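Local structure of glycosyl hydrolases family 2, sugar binding domain protein (Bacteroides uniformis str. 3978 T3 ii, 6D1P) at residues A[720-725]-A[732-737]; A[631-636]-A[704-709]. The protein probably hydrolyses O-glycosidic bonds, acting as a gut bacterial beta-glucuronidase of glycoside hydrolase family 2. All coordinates share one frame; numbering follows the deposited sequence.

Interaction 1: A[720-725]-A[732-737]; sequences LLTQTA and LVQAEL
This contact is an antiparallel beta hairpin in the C-terminal part of the chain, where L720 to Q723 pair with V733 to E736. L720 with E736 and T722 with Q734 are hydrogen-bonded pairs. L721 with A735 and Q723 with V733 are non-hydrogen-bonded pairs. The L720 and E736 backbones bond twice, with L720 N to E736 O at 2.9 Å. T722 and Q734 do the same, Q734 N reaching T722 O at 2.9 Å. The pairing runs on past the regular strand: T724 N gives a nearly straight bond to L732 O, 2.8 Å long.

On the face of L721, V733 and A735 the side-chain contacts are apolar. L721 CD2 comes across obliquely to V733 CG1 at 3.5 Å, and also touches A735 CB at 4.0 Å. The other face is largely polar, with L720 among T722, Q734 and E736. T722 and Q734 lie side by side and point the same way. T722 OG1 sits between its backbone N and carbonyl carbon (chi1 48°), which turns it to a water at 2.6 Å. That water donates to Q734 O and accepts from Q734 NE2 at 3.1 Å, so it clips the two side chains together. Q734 OE1 takes a hydrogen bond from R781 NE. L720 CD1 lies alongside E736 OE1 at 3.7 Å, while E736 OE2 forms a salt bridge with R744.

Strand 730-738 is the middle strand of a three-stranded sheet. Strand 781-787 pairs along its second edge, through V733 with I784 and A735 with A782. L721 and Q723 pack on I809 of strand 807-811, which belongs to a second sheet.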
loop_
_atom_site.group_PDB
_atom_site.type_symbol
_atom_site.label_atom_id
_atom_site.label_comp_id
_atom_site.label_asym_id
_atom_site.label_seq_id
_atom_site.Cartn_x
_atom_site.Cartn_y
_atom_site.Cartn_z
ATOM N N LEU A 720 -20.894 24.704 -11.699
ATOM C CA LEU A 720 -20.124 25.904 -11.964
ATOM C C LEU A 720 -18.932 25.948 -11.026
ATOM O O LEU A 720 -19.064 25.671 -9.830
ATOM C CB LEU A 720 -20.960 27.169 -11.768
ATOM C CG LEU A 720 -22.202 27.366 -12.633
ATOM C CD1 LEU A 720 -22.794 28.745 -12.360
ATOM C CD2 LEU A 720 -21.875 27.202 -14.105
ATOM N N LEU A 721 -17.777 26.308 -11.562
ATOM C CA LEU A 721 -16.585 26.519 -10.756
ATOM C C LEU A 721 -16.256 28.002 -10.690
ATOM O O LEU A 721 -16.373 28.718 -11.689
ATOM C CB LEU A 721 -15.396 25.735 -11.324
ATOM C CG LEU A 721 -15.455 24.252 -10.986
ATOM C CD1 LEU A 721 -14.494 23.390 -11.863
ATOM C CD2 LEU A 721 -15.168 24.088 -9.498
ATOM N N THR A 722 -15.852 28.456 -9.507
ATOM C CA THR A 722 -15.330 29.795 -9.300
ATOM C C THR A 722 -14.157 29.685 -8.343
ATOM O O THR A 722 -13.995 28.666 -7.678
ATOM C CB THR A 722 -16.410 30.724 -8.728
ATOM O OG1 THR A 722 -17.049 30.067 -7.625
ATOM C CG2 THR A 722 -17.457 31.035 -9.787
ATOM N N GLN A 723 -13.336 30.735 -8.256
ATOM C CA GLN A 723 -12.281 30.796 -7.245
ATOM C C GLN A 723 -12.509 31.969 -6.297
ATOM O O GLN A 723 -12.936 33.048 -6.724
ATOM C CB GLN A 723 -10.866 30.886 -7.860
ATOM C CG GLN A 723 -10.754 31.451 -9.290
ATOM C CD GLN A 723 -9.345 31.276 -9.879
ATOM O OE1 GLN A 723 -8.342 31.528 -9.203
ATOM N NE2 GLN A 723 -9.272 30.831 -11.133
ATOM N N THR A 724 -12.219 31.734 -5.001
ATOM C CA THR A 724 -12.393 32.710 -3.905
ATOM C C THR A 724 -11.194 32.673 -2.942
ATOM O O THR A 724 -11.353 32.567 -1.719
ATOM C CB THR A 724 -13.688 32.446 -3.131
ATOM O OG1 THR A 724 -14.188 31.122 -3.421
ATOM C CG2 THR A 724 -14.729 33.468 -3.474
ATOM N N ALA A 725 -9.978 32.794 -3.521
ATOM C CA ALA A 725 -8.705 32.642 -2.817
ATOM C C ALA A 725 -8.365 33.862 -1.978
ATOM O O ALA A 725 -8.318 34.983 -2.499
ATOM C CB ALA A 725 -7.592 32.431 -3.838
ATOM N N LEU A 732 -8.964 28.931 -2.990
ATOM C CA LEU A 732 -10.161 28.166 -2.695
ATOM C C LEU A 732 -10.996 28.083 -3.959
ATOM O O LEU A 732 -11.344 29.110 -4.540
ATOM C CB LEU A 732 -10.961 28.807 -1.558
ATOM C CG LEU A 732 -12.225 28.043 -1.141
ATOM C CD1 LEU A 732 -11.860 26.609 -0.715
ATOM C CD2 LEU A 732 -13.005 28.779 -0.045
ATOM N N VAL A 733 -11.298 26.869 -4.397
ATOM C CA VAL A 733 -12.119 26.638 -5.574
ATOM C C VAL A 733 -13.464 26.105 -5.104
ATOM O O VAL A 733 -13.524 25.269 -4.193
ATOM C CB VAL A 733 -11.428 25.653 -6.543
ATOM C CG1 VAL A 733 -12.405 25.110 -7.566
ATOM C CG2 VAL A 733 -10.265 26.328 -7.237
ATOM N N GLN A 734 -14.541 26.585 -5.727
ATOM C CA GLN A 734 -15.899 26.257 -5.316
ATOM C C GLN A 734 -16.665 25.647 -6.477
ATOM O O GLN A 734 -16.645 26.181 -7.592
ATOM C CB GLN A 734 -16.627 27.506 -4.810
ATOM C CG GLN A 734 -18.085 27.250 -4.483
ATOM C CD GLN A 734 -18.811 28.500 -3.996
ATOM O OE1 GLN A 734 -18.751 28.857 -2.813
ATOM N NE2 GLN A 734 -19.508 29.163 -4.912
ATOM N N ALA A 735 -17.323 24.526 -6.222
ATOM C CA ALA A 735 -18.279 23.954 -7.159
ATOM C C ALA A 735 -19.691 24.286 -6.694
ATOM O O ALA A 735 -20.004 24.183 -5.508
ATOM C CB ALA A 735 -18.110 22.435 -7.280
ATOM N N GLU A 736 -20.540 24.676 -7.633
ATOM C CA GLU A 736 -21.917 25.049 -7.360
ATOM C C GLU A 736 -22.829 24.191 -8.220
ATOM O O GLU A 736 -22.641 24.120 -9.436
ATOM C CB GLU A 736 -22.145 26.542 -7.662
ATOM C CG GLU A 736 -23.440 27.115 -7.085
ATOM C CD GLU A 736 -23.686 28.552 -7.522
ATOM O OE1 GLU A 736 -23.629 28.822 -8.740
ATOM O OE2 GLU A 736 -23.913 29.419 -6.646
ATOM N N LEU A 737 -23.797 23.528 -7.597
ATOM C CA LEU A 737 -24.825 22.822 -8.346
ATOM C C LEU A 737 -25.959 23.802 -8.630
ATOM O O LEU A 737 -26.463 24.450 -7.703
ATOM C CB LEU A 737 -25.327 21.615 -7.555
ATOM C CG LEU A 737 -24.238 20.580 -7.256
ATOM C CD1 LEU A 737 -24.705 19.499 -6.311
ATOM C CD2 LEU A 737 -23.751 19.953 -8.561
HETATM O O HOH W 1 -18.936 28.309 -7.819
#

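Interaction 2: A[631-636]-A[704-709]; sequences PVRWGK and IQQEYQ
The Y708 ring has two neighbours at its edge, near its plane: R633 CB and K636 O. The R633 guanidinium takes Q706 OE1 at its edge, and it also makes a cation-pi contact with W630. The W634 ring has V632 O at its edge, and it meets W713 edge-to-face. These groups sit on a parallel strand pair, 632-634 beside 704-709, at one border of a mixed five-stranded sheet. The region is probably an immunoglobulin-like (E-set) domain, its short first strand pairing parallel with the last, as strands A and G do in that fold.

Three main-chain bonds set the register: E707 N to P631 O (2.8 Å), R633 N to E707 O (2.8 Å) and Q709 N to R633 O (2.9 Å). The bond from G635 N to Q709 O is weak. On the face that also carries W634, V632 CG1 rests against Q709 CB at 3.9 Å.

Y708 CG is anti to the backbone N (chi1 -174°), and the ring passes along the backbone of W634 and G635. Y708 OH donates to K636 O, a short 2.5 Å away. A phenylalanine at Y708 would probably leave K636 O without this donor and the backbone at G635 and K636 less firmly held.

The R633 chain bends at chi2 and chi3; CG and CD lie against the Q706 amide. NE forms a salt bridge with E524, and NH2 a hydrogen bond with E642 O. R633 NH1 meets a lone pair of Q706 OE1 in the amide plane, 3.1 Å away, with the guanidinium and amide planes 76° apart.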
loop_
_atom_site.group_PDB
_atom_site.type_symbol
_atom_site.label_atom_id
_atom_site.label_comp_id
_atom_site.label_asym_id
_atom_site.label_seq_id
_atom_site.Cartn_x
_atom_site.Cartn_y
_atom_site.Cartn_z
ATOM N N PRO A 631 -24.250 31.003 3.707
ATOM C CA PRO A 631 -24.143 32.179 2.829
ATOM C C PRO A 631 -25.453 32.568 2.156
ATOM O O PRO A 631 -25.665 33.746 1.835
ATOM C CB PRO A 631 -23.101 31.747 1.783
ATOM C CG PRO A 631 -22.841 30.222 2.035
ATOM C CD PRO A 631 -23.847 29.757 3.022
ATOM N N VAL A 632 -26.332 31.597 1.918
ATOM C CA VAL A 632 -27.566 31.831 1.179
ATOM C C VAL A 632 -28.737 31.241 1.962
ATOM O O VAL A 632 -28.877 30.011 2.050
ATOM C CB VAL A 632 -27.512 31.240 -0.236
ATOM C CG1 VAL A 632 -28.845 31.446 -0.929
ATOM C CG2 VAL A 632 -26.399 31.892 -1.032
ATOM N N ARG A 633 -29.589 32.114 2.502
ATOM C CA ARG A 633 -30.894 31.772 3.062
ATOM C C ARG A 633 -31.953 31.726 1.957
ATOM O O ARG A 633 -31.749 32.217 0.840
ATOM C CB ARG A 633 -31.309 32.796 4.112
ATOM C CG ARG A 633 -30.245 33.143 5.125
ATOM C CD ARG A 633 -30.255 32.163 6.268
ATOM N NE ARG A 633 -31.583 31.990 6.879
ATOM C CZ ARG A 633 -31.986 32.620 7.978
ATOM N NH1 ARG A 633 -31.160 33.480 8.563
ATOM N NH2 ARG A 633 -33.199 32.381 8.501
ATOM N N TRP A 634 -33.105 31.138 2.270
ATOM C CA TRP A 634 -34.172 31.088 1.278
ATOM C C TRP A 634 -35.536 30.988 1.944
ATOM O O TRP A 634 -35.659 30.661 3.130
ATOM C CB TRP A 634 -33.990 29.931 0.306
ATOM C CG TRP A 634 -34.120 28.588 0.937
ATOM C CD1 TRP A 634 -35.248 27.821 1.015
ATOM C CD2 TRP A 634 -33.076 27.839 1.574
ATOM N NE1 TRP A 634 -34.973 26.636 1.662
ATOM C CE2 TRP A 634 -33.646 26.619 2.011
ATOM C CE3 TRP A 634 -31.713 28.078 1.808
ATOM C CZ2 TRP A 634 -32.904 25.638 2.681
ATOM C CZ3 TRP A 634 -30.968 27.099 2.468
ATOM C CH2 TRP A 634 -31.572 25.894 2.902
ATOM N N GLY A 635 -36.554 31.231 1.130
ATOM C CA GLY A 635 -37.934 31.351 1.561
ATOM C C GLY A 635 -38.706 32.230 0.594
ATOM O O GLY A 635 -38.185 32.703 -0.415
ATOM N N LYS A 636 -39.974 32.447 0.927
ATOM C CA LYS A 636 -40.818 33.258 0.067
ATOM C C LYS A 636 -40.436 34.738 0.194
ATOM O O LYS A 636 -39.762 35.132 1.147
ATOM C CB LYS A 636 -42.285 33.015 0.409
ATOM C CG LYS A 636 -42.828 31.809 -0.338
ATOM C CD LYS A 636 -44.130 31.250 0.224
ATOM C CE LYS A 636 -44.446 29.891 -0.424
ATOM N NZ LYS A 636 -45.789 29.813 -1.082
ATOM N N ILE A 704 -22.874 39.014 10.558
ATOM C CA ILE A 704 -22.811 38.153 9.392
ATOM C C ILE A 704 -23.574 38.834 8.268
ATOM O O ILE A 704 -24.418 39.703 8.494
ATOM C CB ILE A 704 -23.395 36.745 9.648
ATOM C CG1 ILE A 704 -24.921 36.810 9.785
ATOM C CG2 ILE A 704 -22.762 36.108 10.885
ATOM C CD1 ILE A 704 -25.576 35.450 9.924
ATOM N N GLN A 705 -23.265 38.428 7.041
ATOM C CA GLN A 705 -24.045 38.804 5.876
ATOM C C GLN A 705 -24.537 37.535 5.209
ATOM O O GLN A 705 -23.835 36.522 5.216
ATOM C CB GLN A 705 -23.214 39.640 4.898
ATOM C CG GLN A 705 -22.605 40.889 5.525
ATOM C CD GLN A 705 -21.925 41.774 4.495
ATOM O OE1 GLN A 705 -22.252 41.728 3.306
ATOM N NE2 GLN A 705 -20.967 42.584 4.948
ATOM N N GLN A 706 -25.745 37.578 4.653
ATOM C CA GLN A 706 -26.302 36.422 3.963
ATOM C C GLN A 706 -27.147 36.895 2.792
ATOM O O GLN A 706 -27.887 37.869 2.909
ATOM C CB GLN A 706 -27.177 35.546 4.882
ATOM C CG GLN A 706 -26.515 35.034 6.146
ATOM C CD GLN A 706 -27.495 34.311 7.071
ATOM O OE1 GLN A 706 -28.604 34.799 7.322
ATOM N NE2 GLN A 706 -27.095 33.126 7.562
ATOM N N GLU A 707 -27.043 36.197 1.669
ATOM C CA GLU A 707 -27.976 36.422 0.583
ATOM C C GLU A 707 -29.313 35.776 0.910
ATOM O O GLU A 707 -29.388 34.755 1.594
ATOM C CB GLU A 707 -27.437 35.847 -0.726
ATOM C CG GLU A 707 -26.094 36.420 -1.157
ATOM C CD GLU A 707 -26.237 37.709 -1.939
ATOM O OE1 GLU A 707 -27.336 37.950 -2.498
ATOM O OE2 GLU A 707 -25.250 38.482 -1.990
ATOM N N TYR A 708 -30.380 36.374 0.409
ATOM C CA TYR A 708 -31.708 35.805 0.559
ATOM C C TYR A 708 -32.232 35.513 -0.829
ATOM O O TYR A 708 -32.310 36.418 -1.668
ATOM C CB TYR A 708 -32.645 36.750 1.317
ATOM C CG TYR A 708 -33.981 36.122 1.602
ATOM C CD1 TYR A 708 -34.075 34.960 2.373
ATOM C CD2 TYR A 708 -35.153 36.665 1.094
ATOM C CE1 TYR A 708 -35.305 34.363 2.632
ATOM C CE2 TYR A 708 -36.390 36.079 1.351
ATOM C CZ TYR A 708 -36.460 34.929 2.121
ATOM O OH TYR A 708 -37.681 34.339 2.379
ATOM N N GLN A 709 -32.572 34.259 -1.074
ATOM C CA GLN A 709 -32.952 33.797 -2.398
ATOM C C GLN A 709 -34.408 33.366 -2.372
ATOM O O GLN A 709 -34.786 32.475 -1.605
ATOM C CB GLN A 709 -32.046 32.654 -2.855
ATOM C CG GLN A 709 -32.596 31.807 -3.997
ATOM C CD GLN A 709 -31.640 30.682 -4.386
ATOM O OE1 GLN A 709 -30.414 30.868 -4.397
ATOM N NE2 GLN A 709 -32.192 29.506 -4.689
#

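In the fold
From the N terminus, interaction 2 comes first. Segment 631-636 pairs with 704-709 and closes a loop of 67 residues, many of them in the other strands of the same five-stranded sheet. It joins the strands that come first and last along the chain in that sheet. The chain then passes from strand 698-709 to strand 718-723, where interaction 1 begins. This is a local hairpin, with six residues between 720-725 and 732-737. The two contacts are in series and neither nest nor cross. Their centres are 18 Å apart, and their nearest atoms about 6 Å, without touching. Each ties together a different beta sheet, on the same side of the chain's centre.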